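Local coordinates for formate-dependent phosphoribosylglycinamide formyltransferase (PDB 6KHR), which belongs to the ATP-grasp superfamily of enzymes and assembles as a pair of identical chains, at residues M75-A78 against E79-T82; E258-Q261 against P262-L265; A314-T317 against V318-R322. One frame throughout, in Å; residues are numbered along the deposited sequence.

Interaction 1: residues M75-A78 against E79-T82; sequences MTDA and EELT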
ATOM      1  N   MET A  75     -14.703  -4.484  23.314  1.00 93.98           N
ATOM      2  CA  MET A  75     -14.675  -3.033  23.175  1.00 96.57           C
ATOM      3  C   MET A  75     -16.035  -2.402  23.442  1.00100.16           C
ATOM      4  O   MET A  75     -16.104  -1.219  23.799  1.00 97.29           O
ATOM      5  CB  MET A  75     -14.168  -2.679  21.782  1.00 86.03           C
ATOM      6  CG  MET A  75     -12.804  -3.273  21.518  1.00 77.78           C
ATOM      7  SD  MET A  75     -12.155  -2.842  19.904  1.00 79.74           S
ATOM      8  CE  MET A  75     -13.332  -3.689  18.845  1.00 80.91           C
ATOM      9  N   THR A  76     -17.105  -3.172  23.282  1.00101.36           N
ATOM     10  CA  THR A  76     -18.452  -2.771  23.683  1.00 95.33           C
ATOM     11  C   THR A  76     -18.653  -2.878  25.191  1.00 96.59           C
ATOM     12  O   THR A  76     -19.723  -3.277  25.649  1.00 98.15           O
ATOM     13  CB  THR A  76     -19.467  -3.631  22.937  1.00 89.79           C
ATOM     14  OG1 THR A  76     -19.310  -4.999  23.326  1.00 96.04           O
ATOM     15  CG2 THR A  76     -19.252  -3.536  21.429  1.00 80.56           C
ATOM     16  N   ASP A  77     -17.630  -2.554  25.977  1.00 91.85           N
ATOM     17  CA  ASP A  77     -17.706  -2.569  27.436  1.00 92.30           C
ATOM     18  C   ASP A  77     -17.005  -1.313  27.933  1.00 80.33           C
ATOM     19  O   ASP A  77     -15.778  -1.205  27.833  1.00 75.88           O
ATOM     20  CB  ASP A  77     -17.061  -3.825  28.020  1.00104.64           C
ATOM     21  CG  ASP A  77     -17.376  -4.016  29.491  1.00110.85           C
ATOM     22  OD1 ASP A  77     -17.517  -3.011  30.221  1.00110.29           O
ATOM     23  OD2 ASP A  77     -17.481  -5.183  29.921  1.00111.12           O
ATOM     24  N   ALA A  78     -17.784  -0.373  28.475  1.00 72.94           N
ATOM     25  CA  ALA A  78     -17.241   0.947  28.771  1.00 68.33           C
ATOM     26  C   ALA A  78     -16.197   0.884  29.875  1.00 74.67           C
ATOM     27  O   ALA A  78     -15.203   1.614  29.831  1.00 83.78           O
ATOM     28  CB  ALA A  78     -18.368   1.907  29.140  1.00 63.08           C
ATOM     29  N   GLU A  79     -16.406   0.023  30.870  1.00 84.56           N
ATOM     30  CA  GLU A  79     -15.404  -0.163  31.913  1.00 99.14           C
ATOM     31  C   GLU A  79     -14.164  -0.847  31.361  1.00 98.68           C
ATOM     32  O   GLU A  79     -13.041  -0.354  31.537  1.00102.95           O
ATOM     33  CB  GLU A  79     -15.994  -0.988  33.060  1.00112.50           C
ATOM     34  CG  GLU A  79     -17.191  -0.361  33.756  1.00127.82           C
ATOM     35  CD  GLU A  79     -16.792   0.547  34.910  1.00142.27           C
ATOM     36  OE1 GLU A  79     -15.645   1.042  34.899  1.00146.32           O
ATOM     37  OE2 GLU A  79     -17.616   0.760  35.829  1.00147.21           O
ATOM     38  N   GLU A  80     -14.353  -1.988  30.689  1.00 94.76           N
ATOM     39  CA  GLU A  80     -13.228  -2.791  30.212  1.00 91.39           C
ATOM     40  C   GLU A  80     -12.399  -2.041  29.181  1.00 95.77           C
ATOM     41  O   GLU A  80     -11.166  -2.128  29.185  1.00101.49           O
ATOM     42  CB  GLU A  80     -13.737  -4.105  29.621  1.00104.37           C
ATOM     43  CG  GLU A  80     -13.502  -5.316  30.510  1.00125.19           C
ATOM     44  CD  GLU A  80     -13.215  -6.588  29.720  1.00144.97           C
ATOM     45  OE1 GLU A  80     -13.257  -6.545  28.467  1.00154.48           O
ATOM     46  OE2 GLU A  80     -12.938  -7.631  30.354  1.00147.98           O
ATOM     47  N   LEU A  81     -13.057  -1.314  28.275  1.00 93.31           N
ATOM     48  CA  LEU A  81     -12.318  -0.519  27.301  1.00 84.68           C
ATOM     49  C   LEU A  81     -11.543   0.600  27.980  1.00 71.24           C
ATOM     50  O   LEU A  81     -10.376   0.844  27.658  1.00 77.96           O
ATOM     51  CB  LEU A  81     -13.271   0.054  26.252  1.00 89.64           C
ATOM     52  CG  LEU A  81     -12.605   0.917  25.183  1.00 88.78           C
ATOM     53  CD1 LEU A  81     -11.635   0.070  24.369  1.00 79.41           C
ATOM     54  CD2 LEU A  81     -13.648   1.596  24.296  1.00 94.53           C
ATOM     55  N   THR A  82     -12.165   1.277  28.938  1.00 70.92           N
ATOM     56  CA  THR A  82     -11.545   2.469  29.506  1.00 80.99           C
ATOM     57  C   THR A  82     -10.311   2.114  30.326  1.00 87.68           C
ATOM     58  O   THR A  82      -9.323   2.857  30.323  1.00 85.40           O
ATOM     59  CB  THR A  82     -12.568   3.235  30.347  1.00 80.08           C
ATOM     60  OG1 THR A  82     -13.697   3.574  29.530  1.00 77.06           O
ATOM     61  CG2 THR A  82     -11.957   4.508  30.890  1.00 80.65           C
TER

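Interaction 2: residues E258-Q261 against P262-L265; sequences ESWQ and PQKL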
ATOM      1  N   GLU A 258     -18.508  -3.197  -6.523  1.00 39.13           N
ATOM      2  CA  GLU A 258     -17.675  -2.612  -7.568  1.00 36.83           C
ATOM      3  C   GLU A 258     -17.504  -1.122  -7.302  1.00 37.26           C
ATOM      4  O   GLU A 258     -18.455  -0.437  -6.947  1.00 38.75           O
ATOM      5  CB  GLU A 258     -18.275  -2.819  -8.963  1.00 30.10           C
ATOM      6  CG  GLU A 258     -17.405  -2.251 -10.094  1.00 40.39           C
ATOM      7  CD  GLU A 258     -18.067  -2.276 -11.488  1.00 50.59           C
ATOM      8  OE1 GLU A 258     -19.274  -2.581 -11.595  1.00 53.23           O
ATOM      9  OE2 GLU A 258     -17.372  -1.982 -12.488  1.00 45.61           O
ATOM     10  N   SER A 259     -16.285  -0.627  -7.452  1.00 33.94           N
ATOM     11  CA  SER A 259     -16.033   0.800  -7.358  1.00 27.46           C
ATOM     12  C   SER A 259     -15.058   1.187  -8.458  1.00 35.03           C
ATOM     13  O   SER A 259     -14.444   0.328  -9.105  1.00 26.04           O
ATOM     14  CB  SER A 259     -15.485   1.200  -5.977  1.00 30.41           C
ATOM     15  OG  SER A 259     -14.154   0.745  -5.792  1.00 31.26           O
ATOM     16  N   TRP A 260     -14.905   2.494  -8.655  1.00 25.31           N
ATOM     17  CA  TRP A 260     -14.069   3.029  -9.719  1.00 30.88           C
ATOM     18  C   TRP A 260     -13.877   4.524  -9.456  1.00 31.85           C
ATOM     19  O   TRP A 260     -14.708   5.161  -8.798  1.00 24.74           O
ATOM     20  CB  TRP A 260     -14.688   2.757 -11.120  1.00 25.57           C
ATOM     21  CG  TRP A 260     -16.084   3.357 -11.310  1.00 31.69           C
ATOM     22  CD1 TRP A 260     -16.379   4.629 -11.737  1.00 31.94           C
ATOM     23  CD2 TRP A 260     -17.356   2.722 -11.052  1.00 36.83           C
ATOM     24  NE1 TRP A 260     -17.744   4.820 -11.773  1.00 38.99           N
ATOM     25  CE2 TRP A 260     -18.371   3.677 -11.352  1.00 45.11           C
ATOM     26  CE3 TRP A 260     -17.743   1.454 -10.587  1.00 33.25           C
ATOM     27  CZ2 TRP A 260     -19.744   3.398 -11.209  1.00 25.68           C
ATOM     28  CZ3 TRP A 260     -19.129   1.172 -10.448  1.00 38.79           C
ATOM     29  CH2 TRP A 260     -20.099   2.142 -10.768  1.00 37.63           C
ATOM     30  N   GLN A 261     -12.777   5.068  -9.987  1.00 27.62           N
ATOM     31  CA  GLN A 261     -12.309   6.422  -9.701  1.00 24.80           C
ATOM     32  C   GLN A 261     -11.500   6.892 -10.900  1.00 33.97           C
ATOM     33  O   GLN A 261     -10.598   6.165 -11.336  1.00 37.41           O
ATOM     34  CB  GLN A 261     -11.437   6.466  -8.446  1.00 29.20           C
ATOM     35  CG  GLN A 261     -11.097   7.849  -7.983  1.00 38.69           C
ATOM     36  CD  GLN A 261     -10.052   7.864  -6.866  1.00 47.96           C
ATOM     37  OE1 GLN A 261      -9.045   7.151  -6.925  1.00 54.73           O
ATOM     38  NE2 GLN A 261     -10.291   8.683  -5.842  1.00 33.63           N
ATOM     39  N   PRO A 262     -11.780   8.076 -11.450  1.00 39.88           N
ATOM     40  CA  PRO A 262     -12.827   9.000 -11.025  1.00 38.29           C
ATOM     41  C   PRO A 262     -14.177   8.762 -11.698  1.00 33.91           C
ATOM     42  O   PRO A 262     -14.221   8.333 -12.838  1.00 37.35           O
ATOM     43  CB  PRO A 262     -12.264  10.360 -11.448  1.00 27.32           C
ATOM     44  CG  PRO A 262     -11.437  10.070 -12.679  1.00 27.37           C
ATOM     45  CD  PRO A 262     -11.023   8.607 -12.598  1.00 43.57           C
ATOM     46  N   GLN A 263     -15.258   9.027 -10.969  1.00 40.43           N
ATOM     47  CA  GLN A 263     -16.583   9.166 -11.556  1.00 33.37           C
ATOM     48  C   GLN A 263     -16.751  10.587 -12.084  1.00 33.32           C
ATOM     49  O   GLN A 263     -16.595  11.551 -11.329  1.00 35.18           O
ATOM     50  CB  GLN A 263     -17.653   8.866 -10.513  1.00 26.47           C
ATOM     51  CG  GLN A 263     -19.050   9.280 -10.967  1.00 24.63           C
ATOM     52  CD  GLN A 263     -19.481   8.549 -12.230  1.00 34.90           C
ATOM     53  OE1 GLN A 263     -19.535   7.305 -12.261  1.00 29.34           O
ATOM     54  NE2 GLN A 263     -19.767   9.314 -13.291  1.00 31.68           N
ATOM     55  N   LYS A 264     -17.069  10.732 -13.371  1.00 38.01           N
ATOM     56  CA  LYS A 264     -17.256  12.069 -13.929  1.00 44.13           C
ATOM     57  C   LYS A 264     -18.548  12.700 -13.397  1.00 41.95           C
ATOM     58  O   LYS A 264     -19.582  12.040 -13.258  1.00 36.09           O
ATOM     59  CB  LYS A 264     -17.274  12.030 -15.462  1.00 54.60           C
ATOM     60  CG  LYS A 264     -18.488  11.307 -16.093  1.00 87.94           C
ATOM     61  CD  LYS A 264     -19.708  12.239 -16.338  1.00101.07           C
ATOM     62  CE  LYS A 264     -21.035  11.567 -15.936  1.00 96.07           C
ATOM     63  NZ  LYS A 264     -22.158  12.506 -15.640  1.00 83.39           N
ATOM     64  N   LEU A 265     -18.477  13.989 -13.096  1.00 31.20           N
ATOM     65  CA  LEU A 265     -19.638  14.764 -12.715  1.00 36.37           C
ATOM     66  C   LEU A 265     -19.639  16.061 -13.508  1.00 44.28           C
ATOM     67  O   LEU A 265     -18.585  16.574 -13.903  1.00 49.46           O
ATOM     68  CB  LEU A 265     -19.641  15.059 -11.211  1.00 39.75           C
ATOM     69  CG  LEU A 265     -19.607  13.833 -10.302  1.00 38.64           C
ATOM     70  CD1 LEU A 265     -19.534  14.248  -8.858  1.00 42.59           C
ATOM     71  CD2 LEU A 265     -20.852  13.003 -10.541  1.00 37.84           C
TER

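Interaction 3: residues A314-T317 against V318-R322; sequences AWVT and VRSQR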
ATOM      1  N   ALA A 314     -13.507   2.706  -0.961  1.00 31.65           N
ATOM      2  CA  ALA A 314     -12.209   3.374  -0.974  1.00 40.06           C
ATOM      3  C   ALA A 314     -11.072   2.465  -1.457  1.00 44.77           C
ATOM      4  O   ALA A 314     -10.009   2.984  -1.816  1.00 34.21           O
ATOM      5  CB  ALA A 314     -11.887   3.905   0.426  1.00 41.07           C
ATOM      6  N   TRP A 315     -11.272   1.134  -1.468  1.00 38.52           N
ATOM      7  CA  TRP A 315     -10.206   0.196  -1.825  1.00 36.56           C
ATOM      8  C   TRP A 315      -9.559   0.508  -3.168  1.00 42.55           C
ATOM      9  O   TRP A 315      -8.379   0.201  -3.369  1.00 39.24           O
ATOM     10  CB  TRP A 315     -10.741  -1.239  -1.868  1.00 36.41           C
ATOM     11  CG  TRP A 315     -10.690  -1.913  -0.558  1.00 36.40           C
ATOM     12  CD1 TRP A 315     -11.741  -2.192   0.258  1.00 29.26           C
ATOM     13  CD2 TRP A 315      -9.515  -2.391   0.114  1.00 39.16           C
ATOM     14  NE1 TRP A 315     -11.297  -2.819   1.390  1.00 34.70           N
ATOM     15  CE2 TRP A 315      -9.936  -2.949   1.333  1.00 34.39           C
ATOM     16  CE3 TRP A 315      -8.154  -2.415  -0.208  1.00 46.77           C
ATOM     17  CZ2 TRP A 315      -9.048  -3.516   2.234  1.00 34.23           C
ATOM     18  CZ3 TRP A 315      -7.273  -2.992   0.682  1.00 47.83           C
ATOM     19  CH2 TRP A 315      -7.726  -3.538   1.892  1.00 42.84           C
ATOM     20  N   VAL A 316     -10.308   1.093  -4.106  1.00 39.51           N
ATOM     21  CA  VAL A 316      -9.715   1.434  -5.401  1.00 36.76           C
ATOM     22  C   VAL A 316      -8.507   2.341  -5.225  1.00 32.70           C
ATOM     23  O   VAL A 316      -7.561   2.277  -6.023  1.00 36.33           O
ATOM     24  CB  VAL A 316     -10.774   2.079  -6.331  1.00 35.11           C
ATOM     25  CG1 VAL A 316     -11.323   3.369  -5.732  1.00 39.50           C
ATOM     26  CG2 VAL A 316     -10.198   2.372  -7.684  1.00 34.69           C
ATOM     27  N   THR A 317      -8.493   3.169  -4.167  1.00 37.15           N
ATOM     28  CA  THR A 317      -7.432   4.159  -3.997  1.00 43.71           C
ATOM     29  C   THR A 317      -6.068   3.509  -3.801  1.00 44.88           C
ATOM     30  O   THR A 317      -5.055   4.128  -4.160  1.00 37.52           O
ATOM     31  CB  THR A 317      -7.738   5.130  -2.835  1.00 35.60           C
ATOM     32  OG1 THR A 317      -7.913   4.412  -1.605  1.00 39.10           O
ATOM     33  CG2 THR A 317      -8.995   5.968  -3.131  1.00 25.08           C
ATOM     34  N   VAL A 318      -6.029   2.254  -3.320  1.00 45.89           N
ATOM     35  CA  VAL A 318      -4.755   1.562  -3.106  1.00 41.29           C
ATOM     36  C   VAL A 318      -3.907   1.600  -4.369  1.00 41.20           C
ATOM     37  O   VAL A 318      -2.673   1.648  -4.296  1.00 42.11           O
ATOM     38  CB  VAL A 318      -5.000   0.113  -2.609  1.00 31.97           C
ATOM     39  CG1 VAL A 318      -3.737  -0.704  -2.666  1.00 28.30           C
ATOM     40  CG2 VAL A 318      -5.545   0.113  -1.183  1.00 27.41           C
ATOM     41  N   ARG A 319      -4.549   1.638  -5.545  1.00 36.01           N
ATOM     42  CA  ARG A 319      -3.828   1.721  -6.809  1.00 36.63           C
ATOM     43  C   ARG A 319      -4.126   2.959  -7.640  1.00 37.72           C
ATOM     44  O   ARG A 319      -3.342   3.261  -8.544  1.00 43.35           O
ATOM     45  CB  ARG A 319      -4.112   0.489  -7.687  1.00 37.04           C
ATOM     46  CG  ARG A 319      -3.453  -0.789  -7.222  1.00 26.62           C
ATOM     47  CD  ARG A 319      -1.947  -0.641  -7.311  1.00 31.68           C
ATOM     48  NE  ARG A 319      -1.260  -1.734  -6.644  1.00 52.03           N
ATOM     49  CZ  ARG A 319      -0.009  -1.663  -6.207  1.00 69.79           C
ATOM     50  NH1 ARG A 319       0.683  -0.543  -6.376  1.00 75.43           N
ATOM     51  NH2 ARG A 319       0.552  -2.706  -5.604  1.00 70.98           N
ATOM     52  N   SER A 320      -5.221   3.678  -7.387  1.00 33.72           N
ATOM     53  CA  SER A 320      -5.553   4.794  -8.276  1.00 31.03           C
ATOM     54  C   SER A 320      -5.054   6.146  -7.786  1.00 25.86           C
ATOM     55  O   SER A 320      -4.994   7.090  -8.585  1.00 31.92           O
ATOM     56  CB  SER A 320      -7.060   4.876  -8.494  1.00 33.68           C
ATOM     57  OG  SER A 320      -7.742   4.718  -7.267  1.00 42.46           O
ATOM     58  N   GLN A 321      -4.686   6.271  -6.518  1.00 25.86           N
ATOM     59  CA  GLN A 321      -4.183   7.528  -5.983  1.00 29.64           C
ATOM     60  C   GLN A 321      -2.731   7.377  -5.575  1.00 26.41           C
ATOM     61  O   GLN A 321      -2.311   6.299  -5.165  1.00 26.47           O
ATOM     62  CB  GLN A 321      -4.977   7.993  -4.749  1.00 37.96           C
ATOM     63  CG  GLN A 321      -6.469   8.053  -4.937  1.00 47.89           C
ATOM     64  CD  GLN A 321      -7.143   8.941  -3.927  1.00 44.37           C
ATOM     65  OE1 GLN A 321      -7.926   9.805  -4.296  1.00 52.15           O
ATOM     66  NE2 GLN A 321      -6.843   8.737  -2.643  1.00 34.31           N
ATOM     67  N   ARG A 322      -1.977   8.481  -5.672  1.00 26.76           N
ATOM     68  CA  ARG A 322      -0.647   8.539  -5.071  1.00 28.39           C
ATOM     69  C   ARG A 322      -0.667   8.038  -3.625  1.00 32.39           C
ATOM     70  O   ARG A 322       0.126   7.174  -3.245  1.00 45.32           O
ATOM     71  CB  ARG A 322      -0.104   9.970  -5.144  1.00 28.88           C
ATOM     72  CG  ARG A 322       1.393  10.082  -4.952  1.00 33.22           C
ATOM     73  CD  ARG A 322       1.858  11.547  -4.910  1.00 37.14           C
ATOM     74  NE  ARG A 322       1.591  12.150  -3.601  1.00 45.02           N
ATOM     75  CZ  ARG A 322       2.436  12.188  -2.565  1.00 36.84           C
ATOM     76  NH1 ARG A 322       3.639  11.656  -2.627  1.00 30.01           N
ATOM     77  NH2 ARG A 322       2.065  12.776  -1.443  1.00 55.13           N
TER

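Interaction 1: residues M75-A78 against E79-T82
D77 reaches across the first turn of helix 78-88 and turns its carboxylate to the backbone N-H groups of E79 and E80, which have no carbonyl of an earlier helical turn to bind. Its CG sits anti to the backbone N (chi1 -168°), which swings the acid forward along the chain. One oxygen does the capping: OD1 lies 3.3 Å from E79 N and 3.4 Å from E80 N. Both bonds are weak, the first because it is strongly bent, whereas the second is almost straight but long.

The rest of the D77 side chain leans on E80. The two chains pass at a slant, D77 CG coming within 3.6 Å of E80 CB, and the carboxylate planes are only 20° apart. OD2 of D77 stays 4.7 Å from E80 OE1, so the like charges are near but not touching; E80 OE1 also takes a weak bond from T74 N. Two acids at the start of a helix probably gain from the partial positive charge expected there.

On the inward side, L81 points back at the incoming loop. Its N gives a nearly straight bond of 2.8 Å to D77 O, the first regular helical bond of the turn, and its CD2 methyl rests 3.8 Å from M75 O. L81 also packs on A104 and L105 of helix 102-109, while M75 reaches V55 and D56 of strand 51-56. The next backbone bond, from T82 N to A78 O at 3.2 Å, carries the helical pattern on.

An aspartate N-cap of this kind is a classic helix start, here on the helix that follows strand 69-72 and leads to strand 92-95 in a beta-alpha-beta crossover of the parallel, Rossmann-like sheet.

Interaction 2: residues E258-Q261 against P262-L265
A cis-proline turn of the type VIb kind ends strand 256-261 of the large antiparallel sheet in the ATP-grasp domain, and W260 and Q263 meet over it. The peptide joining Q261 to P262 is cis, which brings their CA atoms to 2.9 Å and redirects the chain toward helix 267-284. P262 CD lies 2.8 Å from Q261 O as part of this linkage. The bend leaves the W260 and Q263 side chains next to each other and pointing the same way.

The contact itself is one hydrogen bond. W260 NE1 donates to Q263 OE1 at 3.1 Å, with 165° at the hydrogen. The acceptor lies in the indole plane, at the ring's edge, but the amide is turned well out of that plane, the two being 75° apart; seen from the glutamine, the donor is tilted off the carbonyl plane. Q263 gets there by a bend at chi2 (61°) that folds its amide back toward the ring.

The other end of the amide is tied down too. Q263 NE2 gives a short bond of 2.7 Å to K264 O, landing on a lone pair of that carbonyl and lying in the amide's own plane. Around the pair, Q263 packs on F224 and V226 of strand 224-235, and the W260 ring makes a cation-pi contact with R403.

With its oxygen accepting from the indole and its nitrogen donating to a backbone carbonyl, the buried amide has a defined rotation: flipped over, it would set donor against donor and acceptor against acceptor.

Interaction 3: residues A314-T317 against V318-R322
Q321 leaves the end of helix 317-320 and runs its side chain back alongside T317, one turn earlier, both pointing the same way. CB starts 3.9 Å from T317 O. CG, placed anti to the carbonyl carbon (chi1 -52°), moves on to T317 CG2 at 3.7 Å, and CD keeps the same methyl company at 3.6 Å. At the tip the amide divides: NE2 remains by T317 CG2 and makes a weak bond to L323 O, while the stronger partner is Q261 of strand 256-261, whose NE2 is bonded to Q321 OE1. The backbone joins the same two residues, Q321 N donating to T317 O at 3.2 Å.

This is a single short helical turn in the ATP-grasp domain, set between strand 300-307 and helix 325-334. Its bonding mixes three- and four-residue steps: V318 N goes back to W315 O, and V316 O takes both R319 N, at 3.1 Å from above its carbonyl plane, and S320 N, at 3.0 Å and in that plane. T317 OG1 faces away from the turn's end; it bonds back to A314 O and is also held by V325 N at the start of the next helix.

On another side of the turn, V318 CG2 approaches the six-membered part of the W315 indole at CE3, 3.8 Å away, and F326 meets the same tryptophan edge-to-face. R319 leads away from the turn, its NH2 forming salt bridges with D381 of its own chain and with E327 of the second subunit.

From the N terminus, interaction 1 comes first, at the joint between strand 69-72 and helix 78-88 of the parallel sheet. Interaction 2 follows where strand 256-261 turns off toward helix 267-284, and interaction 3 lies on the way from strand 300-307 to helix 325-334. Each is a local turn, so the three run in series and none nests or crosses. Interaction 1 stands apart, its centre about 39 Å from that of interaction 2 and about 34 Å from that of interaction 3. The latter two touch: S259 packs on V316, and Q261 OE1 meets S320 OG at 2.8 Å, tying the antiparallel sheet to the short helix 317-320.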